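Local coordinates for protein polyporopepsin (Irpex lacteus, PDB 1WKR) that cleaves peptide bonds as a pepsin-family aspartic endopeptidase of broad specificity with milk-clotting activity, at residues Thr264-Arg276 with Gly328-Asn340. Numbering follows the deposited sequence.
Sequences TFELTANAQIWPR and GLATTSFTTATSN. With SO4 (sulfate ion), chain I.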
# COMPACT_ATOMS: atom_id res chain seq x y z
N THR A 264 -15.89 10.59 -9.33
CA THR A 264 -16.43 9.67 -8.30
C THR A 264 -15.90 8.28 -8.48
O THR A 264 -15.97 7.70 -9.59
CB THR A 264 -17.95 9.54 -8.48
OG1 THR A 264 -18.62 10.79 -8.19
CG2 THR A 264 -18.59 8.55 -7.48
N PHE A 265 -15.37 7.69 -7.42
CA PHE A 265 -14.96 6.27 -7.34
C PHE A 265 -15.85 5.57 -6.36
O PHE A 265 -15.95 6.02 -5.17
CB PHE A 265 -13.49 6.19 -6.96
CG PHE A 265 -12.58 6.76 -8.04
CD1 PHE A 265 -12.20 5.97 -9.10
CD2 PHE A 265 -12.26 8.12 -8.03
CE1 PHE A 265 -11.40 6.50 -10.13
CE2 PHE A 265 -11.49 8.63 -9.06
CZ PHE A 265 -11.05 7.83 -10.11
N GLU A 266 -16.50 4.50 -6.75
CA GLU A 266 -17.52 3.84 -5.94
C GLU A 266 -16.98 2.57 -5.32
O GLU A 266 -16.70 1.57 -6.04
CB GLU A 266 -18.71 3.56 -6.81
CG GLU A 266 -19.86 2.90 -6.00
CD GLU A 266 -21.10 2.65 -6.76
OE1 GLU A 266 -21.28 3.13 -7.96
OE2 GLU A 266 -22.04 2.04 -6.21
N LEU A 267 -16.77 2.58 -4.01
CA LEU A 267 -16.38 1.39 -3.24
C LEU A 267 -17.68 0.71 -2.78
O LEU A 267 -18.41 1.18 -1.87
CB LEU A 267 -15.51 1.81 -2.06
CG LEU A 267 -14.81 0.66 -1.33
CD1 LEU A 267 -13.65 0.08 -2.16
CD2 LEU A 267 -14.29 1.13 0.03
N THR A 268 -18.01 -0.39 -3.45
CA THR A 268 -19.35 -0.99 -3.26
C THR A 268 -19.46 -1.67 -1.92
O THR A 268 -18.47 -1.86 -1.19
CB THR A 268 -19.62 -2.03 -4.37
OG1 THR A 268 -18.60 -3.07 -4.22
CG2 THR A 268 -19.55 -1.44 -5.78
N ALA A 269 -20.70 -2.06 -1.58
CA ALA A 269 -20.93 -2.83 -0.36
C ALA A 269 -20.02 -4.03 -0.29
O ALA A 269 -19.35 -4.26 0.77
CB ALA A 269 -22.39 -3.27 -0.29
N ASN A 270 -19.90 -4.82 -1.35
CA ASN A 270 -19.08 -6.01 -1.25
C ASN A 270 -17.58 -5.65 -1.04
O ASN A 270 -16.84 -6.37 -0.35
CB ASN A 270 -19.21 -6.89 -2.50
CG ASN A 270 -18.56 -8.23 -2.32
OD1 ASN A 270 -17.48 -8.51 -2.84
ND2 ASN A 270 -19.27 -9.13 -1.60
N ALA A 271 -17.16 -4.54 -1.67
CA ALA A 271 -15.76 -4.09 -1.51
C ALA A 271 -15.48 -3.65 -0.10
O ALA A 271 -14.30 -3.54 0.29
CB ALA A 271 -15.51 -2.91 -2.45
N GLN A 272 -16.51 -3.33 0.70
CA GLN A 272 -16.32 -2.86 2.09
C GLN A 272 -16.19 -3.97 3.08
O GLN A 272 -16.00 -3.69 4.26
CB GLN A 272 -17.51 -1.97 2.49
CG GLN A 272 -17.45 -0.57 1.82
CD GLN A 272 -18.73 0.18 2.05
OE1 GLN A 272 -19.09 0.51 3.19
NE2 GLN A 272 -19.47 0.43 1.01
N ILE A 273 -16.26 -5.24 2.64
CA ILE A 273 -16.23 -6.38 3.59
C ILE A 273 -15.01 -7.23 3.34
O ILE A 273 -14.47 -7.31 2.23
CB ILE A 273 -17.55 -7.21 3.58
CG1 ILE A 273 -17.60 -8.21 2.42
CG2 ILE A 273 -18.74 -6.26 3.65
CD1 ILE A 273 -18.83 -9.10 2.46
N TRP A 274 -14.54 -7.91 4.42
CA TRP A 274 -13.47 -8.88 4.34
C TRP A 274 -13.95 -10.11 3.56
O TRP A 274 -15.16 -10.46 3.71
CB TRP A 274 -13.03 -9.26 5.76
CG TRP A 274 -11.90 -10.21 5.85
CD1 TRP A 274 -11.94 -11.54 5.89
CD2 TRP A 274 -10.49 -9.86 5.85
NE1 TRP A 274 -10.66 -12.10 5.90
CE2 TRP A 274 -9.79 -11.07 5.87
CE3 TRP A 274 -9.78 -8.67 5.78
CZ2 TRP A 274 -8.33 -11.14 5.84
CZ3 TRP A 274 -8.38 -8.69 5.83
CH2 TRP A 274 -7.68 -9.90 5.79
N PRO A 275 -13.15 -10.76 2.76
CA PRO A 275 -13.61 -11.97 2.04
C PRO A 275 -14.11 -13.03 3.01
O PRO A 275 -13.34 -13.58 3.81
CB PRO A 275 -12.35 -12.42 1.27
CG PRO A 275 -11.18 -11.75 1.92
CD PRO A 275 -11.75 -10.43 2.40
N ARG A 276 -15.42 -13.32 2.94
CA ARG A 276 -16.04 -14.13 3.98
C ARG A 276 -15.55 -15.58 4.01
O ARG A 276 -15.49 -16.16 5.12
CB ARG A 276 -17.54 -14.10 3.84
CG ARG A 276 -18.11 -12.75 4.26
CD ARG A 276 -19.59 -12.59 3.98
NE ARG A 276 -19.82 -12.37 2.53
CZ ARG A 276 -21.01 -12.00 2.03
NH1 ARG A 276 -22.09 -11.94 2.80
NH2 ARG A 276 -21.10 -11.66 0.76
N GLY A 328 -2.68 8.64 -10.02
CA GLY A 328 -3.81 8.27 -10.86
C GLY A 328 -4.59 7.09 -10.33
O GLY A 328 -4.05 6.20 -9.65
N LEU A 329 -5.90 7.09 -10.60
CA LEU A 329 -6.79 5.99 -10.22
C LEU A 329 -7.72 5.68 -11.36
O LEU A 329 -8.15 6.59 -12.12
CB LEU A 329 -7.61 6.36 -8.97
CG LEU A 329 -8.05 5.37 -8.09
CD1 LEU A 329 -6.89 4.73 -7.24
CD2 LEU A 329 -9.13 5.80 -7.09
N ALA A 330 -8.07 4.40 -11.47
CA ALA A 330 -9.05 3.93 -12.49
C ALA A 330 -9.80 2.77 -11.91
O ALA A 330 -9.32 2.01 -11.01
CB ALA A 330 -8.36 3.50 -13.78
N THR A 331 -11.04 2.57 -12.37
CA THR A 331 -11.78 1.34 -12.16
C THR A 331 -11.07 0.17 -12.81
O THR A 331 -10.17 0.34 -13.62
CB THR A 331 -13.22 1.47 -12.69
OG1 THR A 331 -13.17 1.86 -14.10
CG2 THR A 331 -14.06 2.55 -11.96
N THR A 332 -11.53 -1.02 -12.45
CA THR A 332 -11.03 -2.28 -13.04
C THR A 332 -12.24 -3.19 -13.29
O THR A 332 -13.36 -2.92 -12.82
CB THR A 332 -10.01 -2.97 -12.12
OG1 THR A 332 -10.76 -3.68 -11.10
CG2 THR A 332 -9.08 -1.99 -11.43
N SER A 333 -11.95 -4.30 -13.93
CA SER A 333 -13.01 -5.31 -14.12
C SER A 333 -13.45 -5.89 -12.80
O SER A 333 -14.51 -6.57 -12.80
CB SER A 333 -12.49 -6.40 -15.03
OG SER A 333 -11.47 -7.18 -14.36
N PHE A 334 -12.76 -5.69 -11.70
CA PHE A 334 -13.16 -6.23 -10.38
C PHE A 334 -13.76 -5.14 -9.50
O PHE A 334 -14.16 -5.49 -8.37
CB PHE A 334 -11.92 -6.85 -9.69
CG PHE A 334 -11.38 -8.02 -10.42
CD1 PHE A 334 -11.94 -9.26 -10.21
CD2 PHE A 334 -10.30 -7.92 -11.29
CE1 PHE A 334 -11.43 -10.43 -10.94
CE2 PHE A 334 -9.81 -9.03 -11.98
CZ PHE A 334 -10.39 -10.23 -11.84
N THR A 335 -13.88 -3.88 -9.92
CA THR A 335 -14.45 -2.90 -9.02
C THR A 335 -15.81 -3.35 -8.50
O THR A 335 -16.12 -3.20 -7.31
CB THR A 335 -14.58 -1.56 -9.75
OG1 THR A 335 -13.27 -1.14 -10.18
CG2 THR A 335 -15.16 -0.47 -8.84
N THR A 336 -16.63 -3.91 -9.36
CA THR A 336 -17.98 -4.35 -8.98
C THR A 336 -18.03 -5.85 -8.65
O THR A 336 -19.18 -6.38 -8.59
CB THR A 336 -19.02 -4.00 -10.10
OG1 THR A 336 -18.63 -4.68 -11.25
CG2 THR A 336 -19.05 -2.49 -10.37
N ALA A 337 -16.95 -6.50 -8.33
CA ALA A 337 -17.01 -7.89 -7.95
C ALA A 337 -17.83 -8.10 -6.71
O ALA A 337 -18.02 -7.23 -5.85
CB ALA A 337 -15.60 -8.42 -7.71
N THR A 338 -18.39 -9.32 -6.57
CA THR A 338 -19.18 -9.70 -5.38
C THR A 338 -18.56 -10.90 -4.76
O THR A 338 -19.28 -11.68 -4.07
CB THR A 338 -20.67 -9.92 -5.76
OG1 THR A 338 -20.77 -11.07 -6.63
CG2 THR A 338 -21.26 -8.72 -6.40
N SER A 339 -17.25 -11.13 -4.91
CA SER A 339 -16.62 -12.38 -4.43
C SER A 339 -16.37 -12.41 -2.93
O SER A 339 -16.13 -13.48 -2.37
CB SER A 339 -15.35 -12.64 -5.19
OG SER A 339 -14.48 -11.51 -5.13
N ASN A 340 -16.32 -11.24 -2.23
CA ASN A 340 -16.20 -11.25 -0.78
C ASN A 340 -17.44 -11.81 -0.10
O ASN A 340 -18.54 -11.69 -0.70
CB ASN A 340 -15.86 -9.85 -0.23
CG ASN A 340 -14.53 -9.30 -0.66
OD1 ASN A 340 -13.58 -10.03 -0.88
ND2 ASN A 340 -14.47 -7.98 -0.79
OXT ASN A 340 -17.32 -12.27 1.03
S SO4 I . -19.30 -4.07 -14.69
O1 SO4 I . -19.16 -2.92 -15.87
O2 SO4 I . -17.75 -4.43 -14.18
O3 SO4 I . -20.18 -3.48 -13.49
O4 SO4 I . -19.77 -5.43 -15.16
O HOH W 1 -15.88 -1.07 -5.40
O HOH W 2 -19.76 -5.03 -5.86
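The first torsions of Asn-270 and Asn-340 send each amide toward the other residue's backbone: Asn-270 holds CG anti to its N (chi1 -170°), whereas Asn-340 keeps CG beside its N and anti to the carboxylate carbon (chi1 -64°). Asn-340 ND2 donates almost straight to Asn-270 O at 2.9 Å, arriving above the carbonyl plane, with Ile-273 N on the opposite face. In return, Asn-270 OD1 takes Asn-340 N on an in-plane lone pair at 3.0 Å. Asn-270 ND2 reaches the terminal O of Asn-340 at 2.8 Å. Asparagine suits position 270 because its short amide donates and accepts at once; Asn-340 uses the donor end of its amide, its OD1 packing against Pro-275 CB. Arg-315 also bonds Asn-270 OD1 and Ala-337 O, and Tyr-250 OH bonds Asn-270 ND2. Arg-276 folds back to the C-terminal carboxylate side-on, its charge and two coplanar N-H groups matching it: NE forms a salt bridge to Asn-340 OXT at 2.9 Å, and NH2 a hydrogen bond to Asn-340 O. Backbone N of Arg-276 also binds OXT. A leucine in place of Arg-276 would probably leave the terminal carboxylate without its charged mate and the chain end freer to move. Farther along, Leu-329 lays its CD2 methyl on the aromatic face of Phe-265, a CH-pi contact suited to both. In the C-terminal lobe of the bilobal pepsin fold, which holds Asp-212, the tail leaving strand 326-331 is thus tied to the loop after strand 263-267. With each carboxylate oxygen taking two hydrogen bonds, the terminal charge is likely to be well stabilised as the anion.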